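N-terminal acetyltransferase-like protein (Chaetomium thermophilum, PDB 5NNP) probably serves as the helical-repeat auxiliary subunit of an N-terminal acetyltransferase A complex, supporting transfer of acetyl groups to protein N-termini. Local coordinates at residues Lys688-Leu693 against Pro729-Val734. Sequence-based numbering, arbitrary orientation.
Sequences KYLLAL and PKLREV
K688 NZ is held from a second protein chain of the assembly, by a salt bridge to E19 and a long, weak ion pair to E16, and just beyond this N-cap residue L690 carries the intramolecular contact with L731 and V734. The link between 688-693 and 729-734 is wholly apolar and small, burying 166 Å² in total. L731 points CD1 at the near part of L690, 3.9 Å from L690 CB. L731 CD1 also lies 4.0 Å from L690 CD2, so it is touched by both the root and one branch of the leucine; the side chains of L690 and L731 lie alongside each other and run opposite ways. A chi1 of 177° sets L731 CG anti to the backbone N, and chi2 near 65° then turns CD1 toward L690, although the bond leaving the backbone does not aim there. The other branch, L690 CD1, meets V734 CG1 at 4.1 Å, the two side chains lying at a slant to each other. L731 and V734, almost one helical turn apart, thus each receive a different methyl of L690. All three residues are buried, and the second chain adds to the cover by placing L18 on L690 and I37 on V734. Helices 689-702 and 729-739 run in broadly the same direction here, with helix 707-723 intervening in sequence and packing on Y689, A692 and L693. Such contact between next-but-one helices is characteristic of the TPR-like alpha-solenoid, here near its C-terminal end.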
loop_
_atom_site.group_PDB
_atom_site.type_symbol
_atom_site.label_atom_id
_atom_site.label_comp_id
_atom_site.label_asym_id
_atom_site.label_seq_id
_atom_site.Cartn_x
_atom_site.Cartn_y
_atom_site.Cartn_z
ATOM N N LYS A 688 25.036 -21.830 10.409
ATOM C CA LYS A 688 24.955 -20.702 11.326
ATOM C C LYS A 688 23.934 -21.007 12.412
ATOM O O LYS A 688 22.804 -20.537 12.372
ATOM C CB LYS A 688 24.591 -19.417 10.577
ATOM C CG LYS A 688 25.638 -18.974 9.555
ATOM C CD LYS A 688 26.996 -18.686 10.217
ATOM C CE LYS A 688 28.108 -18.417 9.192
ATOM N NZ LYS A 688 27.854 -17.229 8.322
ATOM N N TYR A 689 24.363 -21.789 13.394
ATOM C CA TYR A 689 23.468 -22.354 14.396
ATOM C C TYR A 689 22.909 -21.331 15.387
ATOM O O TYR A 689 21.910 -21.603 16.052
ATOM C CB TYR A 689 24.196 -23.468 15.150
ATOM C CG TYR A 689 24.777 -24.525 14.235
ATOM C CD1 TYR A 689 23.954 -25.245 13.368
ATOM C CD2 TYR A 689 26.139 -24.805 14.232
ATOM C CE1 TYR A 689 24.467 -26.208 12.525
ATOM C CE2 TYR A 689 26.659 -25.765 13.396
ATOM C CZ TYR A 689 25.815 -26.465 12.544
ATOM O OH TYR A 689 26.320 -27.428 11.703
ATOM N N LEU A 690 23.539 -20.165 15.495
ATOM C CA LEU A 690 23.041 -19.136 16.401
ATOM C C LEU A 690 21.794 -18.442 15.825
ATOM O O LEU A 690 20.832 -18.167 16.543
ATOM C CB LEU A 690 24.130 -18.108 16.697
ATOM C CG LEU A 690 23.791 -17.184 17.864
ATOM C CD1 LEU A 690 23.406 -17.999 19.086
ATOM C CD2 LEU A 690 24.941 -16.243 18.189
ATOM N N LEU A 691 21.816 -18.166 14.525
ATOM C CA LEU A 691 20.665 -17.577 13.858
ATOM C C LEU A 691 19.530 -18.588 13.769
ATOM O O LEU A 691 18.361 -18.243 13.915
ATOM C CB LEU A 691 21.047 -17.075 12.462
ATOM C CG LEU A 691 22.113 -15.975 12.457
ATOM C CD1 LEU A 691 22.330 -15.424 11.053
ATOM C CD2 LEU A 691 21.715 -14.875 13.420
ATOM N N ALA A 692 19.890 -19.842 13.524
ATOM C CA ALA A 692 18.927 -20.936 13.543
ATOM C C ALA A 692 18.128 -20.934 14.845
ATOM O O ALA A 692 16.901 -21.006 14.826
ATOM C CB ALA A 692 19.643 -22.279 13.351
ATOM N N LEU A 693 18.833 -20.841 15.970
ATOM C CA LEU A 693 18.196 -20.811 17.278
ATOM C C LEU A 693 17.283 -19.601 17.424
ATOM O O LEU A 693 16.218 -19.672 18.045
ATOM C CB LEU A 693 19.247 -20.798 18.377
ATOM C CG LEU A 693 18.697 -20.793 19.798
ATOM C CD1 LEU A 693 17.769 -21.978 20.003
ATOM C CD2 LEU A 693 19.842 -20.826 20.792
ATOM N N PRO A 729 34.088 -21.454 22.285
ATOM C CA PRO A 729 33.516 -21.670 23.621
ATOM C C PRO A 729 32.405 -20.679 23.997
ATOM O O PRO A 729 31.488 -21.062 24.723
ATOM C CB PRO A 729 34.728 -21.510 24.548
ATOM C CG PRO A 729 35.732 -20.746 23.748
ATOM C CD PRO A 729 35.530 -21.168 22.335
ATOM N N LYS A 730 32.476 -19.440 23.521
ATOM C CA LYS A 730 31.436 -18.461 23.838
ATOM C C LYS A 730 30.131 -18.778 23.113
ATOM O O LYS A 730 29.045 -18.639 23.676
ATOM C CB LYS A 730 31.897 -17.044 23.491
ATOM C CG LYS A 730 33.062 -16.580 24.334
ATOM C CD LYS A 730 33.372 -15.110 24.141
ATOM C CE LYS A 730 34.444 -14.684 25.126
ATOM N NZ LYS A 730 34.809 -13.272 24.936
ATOM N N LEU A 731 30.248 -19.192 21.856
ATOM C CA LEU A 731 29.103 -19.629 21.063
ATOM C C LEU A 731 28.477 -20.888 21.666
ATOM O O LEU A 731 27.256 -20.992 21.811
ATOM C CB LEU A 731 29.538 -19.886 19.619
ATOM C CG LEU A 731 28.518 -20.429 18.622
ATOM C CD1 LEU A 731 27.424 -19.399 18.394
ATOM C CD2 LEU A 731 29.214 -20.787 17.323
ATOM N N ARG A 732 29.334 -21.836 22.023
ATOM C CA ARG A 732 28.909 -23.071 22.668
ATOM C C ARG A 732 28.089 -22.773 23.915
ATOM O O ARG A 732 27.068 -23.414 24.167
ATOM C CB ARG A 732 30.125 -23.924 23.028
ATOM C CG ARG A 732 29.785 -25.311 23.513
ATOM C CD ARG A 732 31.038 -26.123 23.748
ATOM N NE ARG A 732 30.722 -27.511 24.061
ATOM C CZ ARG A 732 30.445 -27.956 25.283
ATOM N NH1 ARG A 732 30.174 -29.244 25.477
ATOM N NH2 ARG A 732 30.442 -27.116 26.310
ATOM N N GLU A 733 28.537 -21.783 24.682
ATOM C CA GLU A 733 27.875 -21.421 25.931
ATOM C C GLU A 733 26.478 -20.851 25.704
ATOM O O GLU A 733 25.513 -21.287 26.337
ATOM C CB GLU A 733 28.723 -20.415 26.714
ATOM C CG GLU A 733 28.041 -19.907 27.972
ATOM C CD GLU A 733 28.986 -19.155 28.882
ATOM O OE1 GLU A 733 30.198 -19.470 28.879
ATOM O OE2 GLU A 733 28.513 -18.247 29.598
ATOM N N VAL A 734 26.381 -19.880 24.800
ATOM C CA VAL A 734 25.128 -19.194 24.540
ATOM C C VAL A 734 24.112 -20.152 23.944
ATOM O O VAL A 734 22.924 -20.106 24.271
ATOM C CB VAL A 734 25.319 -18.003 23.582
ATOM C CG1 VAL A 734 23.968 -17.447 23.142
ATOM C CG2 VAL A 734 26.171 -16.926 24.223
#